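Local atomic coordinates of phosphodiesterase (Candida albicans, PDB entry 6CPU), a protein that belongs to the 3'5'-cyclic nucleotide phosphodiesterase family of the HD superfamily and is a largely helical protein with bound zinc and magnesium ions. Residues A279-Q284 with I463-R468. Residues are numbered along the deposited sequence; the frame is centred on the assembly and turned at random.
Sequences AVDVLQ and ISNVTR
Arg468 lays its guanidinium group against the ends of Asp281 and Gln284, one helical turn apart on helix 276-292. Its chain heads for the helix from CA to CG, then bends at chi2 (-68°) and swings the guanidinium across toward Gln284. Both terminal nitrogens grip a single oxygen, end-on: NH1 of Arg468 lies 2.8 Å from OE1 of Gln284, and its NH2 lies 2.9 Å from the same OE1. Neither bond is straight, with N-H...O angles of 136° and 133°. NH2 of Arg468 also forms a salt bridge with OD1 of Asp281 at 2.9 Å. The carboxylate meets the guanidinium obliquely. Trp218 gives NH1 a further acceptor, its backbone O, and its ring makes a cation-pi contact with Arg468. The amide of Gln284 is fixed from its other end, where NE2 donates to the backbone O of His217 and of Val215.

Two waters bridge Asp281 to the loop. One donates to OD2 of Asp281 (2.6 Å), accepts from NE of Arg468 and joins Ser464 OG and Asn465 OD1. Ser464 OG also hydrogen-bonds the backbone O of Ala461. Another links OD2 of Asp281 to OD1 of Asn465. These two oxygens, 3.6 Å apart, are both acceptors here and meet through water.

The contact ties the loop after helix 446-462, next to the zinc ligand Asp462, to the helix bearing His278. Its buried arginine charge is probably balanced by Asp281.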
ATOM      1  N   ALA A 279       0.051  -3.916  -2.061  1.00 20.61           N
ATOM      2  CA  ALA A 279      -1.298  -3.504  -1.718  1.00 19.51           C
ATOM      3  C   ALA A 279      -2.274  -3.752  -2.871  1.00 20.24           C
ATOM      4  O   ALA A 279      -3.394  -4.269  -2.666  1.00 19.50           O
ATOM      5  CB  ALA A 279      -1.324  -2.034  -1.313  1.00 20.04           C
ATOM      6  N   VAL A 280      -1.852  -3.368  -4.073  1.00 20.20           N
ATOM      7  CA  VAL A 280      -2.692  -3.494  -5.247  1.00 20.84           C
ATOM      8  C   VAL A 280      -2.869  -4.982  -5.618  1.00 20.24           C
ATOM      9  O   VAL A 280      -3.951  -5.401  -5.985  1.00 21.15           O
ATOM     10  CB  VAL A 280      -2.149  -2.663  -6.426  1.00 20.54           C
ATOM     11  CG1 VAL A 280      -3.009  -2.877  -7.662  1.00 21.04           C
ATOM     12  CG2 VAL A 280      -2.117  -1.174  -6.052  1.00 20.85           C
ATOM     13  N   ASP A 281      -1.813  -5.761  -5.460  1.00 21.74           N
ATOM     14  CA  ASP A 281      -1.898  -7.212  -5.614  1.00 22.98           C
ATOM     15  C   ASP A 281      -2.927  -7.840  -4.672  1.00 23.02           C
ATOM     16  O   ASP A 281      -3.770  -8.635  -5.102  1.00 22.79           O
ATOM     17  CB  ASP A 281      -0.535  -7.826  -5.368  1.00 22.83           C
ATOM     18  CG  ASP A 281      -0.513  -9.300  -5.659  1.00 25.11           C
ATOM     19  OD1 ASP A 281      -0.766  -9.675  -6.826  1.00 24.66           O
ATOM     20  OD2 ASP A 281      -0.235 -10.065  -4.722  1.00 26.77           O
ATOM     21  N   VAL A 282      -2.876  -7.482  -3.389  1.00 21.81           N
ATOM     22  CA  VAL A 282      -3.831  -7.990  -2.399  1.00 22.22           C
ATOM     23  C   VAL A 282      -5.260  -7.539  -2.704  1.00 22.48           C
ATOM     24  O   VAL A 282      -6.231  -8.314  -2.580  1.00 23.05           O
ATOM     25  CB  VAL A 282      -3.420  -7.592  -0.945  1.00 21.79           C
ATOM     26  CG1 VAL A 282      -4.507  -7.935   0.057  1.00 22.51           C
ATOM     27  CG2 VAL A 282      -2.120  -8.276  -0.556  1.00 22.90           C
ATOM     28  N   LEU A 283      -5.402  -6.295  -3.129  1.00 21.50           N
ATOM     29  CA  LEU A 283      -6.699  -5.780  -3.558  1.00 21.19           C
ATOM     30  C   LEU A 283      -7.240  -6.614  -4.736  1.00 21.65           C
ATOM     31  O   LEU A 283      -8.414  -7.007  -4.763  1.00 21.04           O
ATOM     32  CB  LEU A 283      -6.563  -4.307  -3.973  1.00 21.46           C
ATOM     33  CG  LEU A 283      -7.702  -3.674  -4.772  1.00 22.08           C
ATOM     34  CD1 LEU A 283      -8.972  -3.636  -3.950  1.00 22.91           C
ATOM     35  CD2 LEU A 283      -7.335  -2.274  -5.232  1.00 22.99           C
ATOM     36  N   GLN A 284      -6.366  -6.871  -5.691  1.00 24.05           N
ATOM     37  CA  GLN A 284      -6.729  -7.620  -6.901  1.00 26.00           C
ATOM     38  C   GLN A 284      -7.111  -9.068  -6.591  1.00 26.64           C
ATOM     39  O   GLN A 284      -8.028  -9.606  -7.215  1.00 26.12           O
ATOM     40  CB  GLN A 284      -5.586  -7.566  -7.905  1.00 26.13           C
ATOM     41  CG  GLN A 284      -5.965  -8.000  -9.325  1.00 26.91           C
ATOM     42  CD  GLN A 284      -5.626  -9.458  -9.639  1.00 28.22           C
ATOM     43  OE1 GLN A 284      -5.132 -10.215  -8.785  1.00 25.77           O
ATOM     44  NE2 GLN A 284      -5.839  -9.838 -10.897  1.00 27.72           N
ATOM     45  N   ILE A 463      -1.857 -13.428   1.777  1.00 28.62           N
ATOM     46  CA  ILE A 463      -0.860 -14.499   1.606  1.00 29.14           C
ATOM     47  C   ILE A 463      -1.068 -15.271   0.297  1.00 30.77           C
ATOM     48  O   ILE A 463      -0.739 -16.457   0.204  1.00 30.43           O
ATOM     49  CB  ILE A 463      -0.819 -15.470   2.824  1.00 30.25           C
ATOM     50  CG1 ILE A 463      -2.134 -16.238   2.993  1.00 31.24           C
ATOM     51  CG2 ILE A 463      -0.497 -14.710   4.102  1.00 30.59           C
ATOM     52  CD1 ILE A 463      -1.969 -17.518   3.793  1.00 34.14           C
ATOM     53  N   SER A 464      -1.571 -14.584  -0.727  1.00 31.23           N
ATOM     54  CA  SER A 464      -1.975 -15.239  -1.976  1.00 30.92           C
ATOM     55  C   SER A 464      -0.831 -15.502  -2.950  1.00 30.83           C
ATOM     56  O   SER A 464      -1.057 -16.115  -4.000  1.00 33.21           O
ATOM     57  CB  SER A 464      -3.071 -14.416  -2.663  1.00 31.64           C
ATOM     58  OG  SER A 464      -2.559 -13.169  -3.105  1.00 32.90           O
ATOM     59  N   ASN A 465       0.390 -15.073  -2.625  1.00 30.03           N
ATOM     60  CA  ASN A 465       1.519 -15.265  -3.520  1.00 31.10           C
ATOM     61  C   ASN A 465       1.703 -16.733  -3.920  1.00 33.49           C
ATOM     62  O   ASN A 465       1.988 -17.017  -5.082  1.00 34.44           O
ATOM     63  CB  ASN A 465       2.815 -14.776  -2.892  1.00 32.83           C
ATOM     64  CG  ASN A 465       2.899 -13.265  -2.802  1.00 31.85           C
ATOM     65  OD1 ASN A 465       2.016 -12.527  -3.264  1.00 31.99           O
ATOM     66  ND2 ASN A 465       3.979 -12.794  -2.218  1.00 32.22           N
ATOM     67  N   VAL A 466       1.556 -17.644  -2.956  1.00 32.64           N
ATOM     68  CA  VAL A 466       1.680 -19.088  -3.239  1.00 34.62           C
ATOM     69  C   VAL A 466       0.514 -19.669  -4.052  1.00 35.25           C
ATOM     70  O   VAL A 466       0.639 -20.789  -4.561  1.00 36.14           O
ATOM     71  CB  VAL A 466       1.888 -19.940  -1.959  1.00 33.41           C
ATOM     72  CG1 VAL A 466       3.196 -19.555  -1.281  1.00 34.03           C
ATOM     73  CG2 VAL A 466       0.711 -19.829  -1.005  1.00 34.36           C
ATOM     74  N   THR A 467      -0.602 -18.937  -4.141  1.00 33.34           N
ATOM     75  CA  THR A 467      -1.778 -19.328  -4.931  1.00 33.52           C
ATOM     76  C   THR A 467      -1.815 -18.743  -6.357  1.00 33.60           C
ATOM     77  O   THR A 467      -2.708 -19.075  -7.136  1.00 34.62           O
ATOM     78  CB  THR A 467      -3.104 -18.951  -4.234  1.00 34.09           C
ATOM     79  OG1 THR A 467      -3.317 -17.534  -4.292  1.00 36.23           O
ATOM     80  CG2 THR A 467      -3.124 -19.412  -2.780  1.00 35.12           C
ATOM     81  N   ARG A 468      -0.872 -17.866  -6.692  1.00 32.32           N
ATOM     82  CA  ARG A 468      -0.738 -17.390  -8.070  1.00 33.07           C
ATOM     83  C   ARG A 468      -0.019 -18.454  -8.884  1.00 34.72           C
ATOM     84  O   ARG A 468       0.753 -19.239  -8.324  1.00 33.34           O
ATOM     85  CB  ARG A 468       0.106 -16.115  -8.154  1.00 32.70           C
ATOM     86  CG  ARG A 468      -0.392 -14.943  -7.313  1.00 30.66           C
ATOM     87  CD  ARG A 468      -1.703 -14.380  -7.805  1.00 29.43           C
ATOM     88  NE  ARG A 468      -2.000 -13.098  -7.153  1.00 29.05           N
ATOM     89  CZ  ARG A 468      -3.072 -12.350  -7.415  1.00 29.18           C
ATOM     90  NH1 ARG A 468      -3.970 -12.742  -8.320  1.00 27.23           N
ATOM     91  NH2 ARG A 468      -3.260 -11.198  -6.770  1.00 28.04           N
TER
HETATM   92  O   HOH W   1       1.859  -9.528  -3.021  1.00 29.28           O
HETATM   93  O   HOH W   2      -0.518 -12.612  -4.757  1.00 32.04           O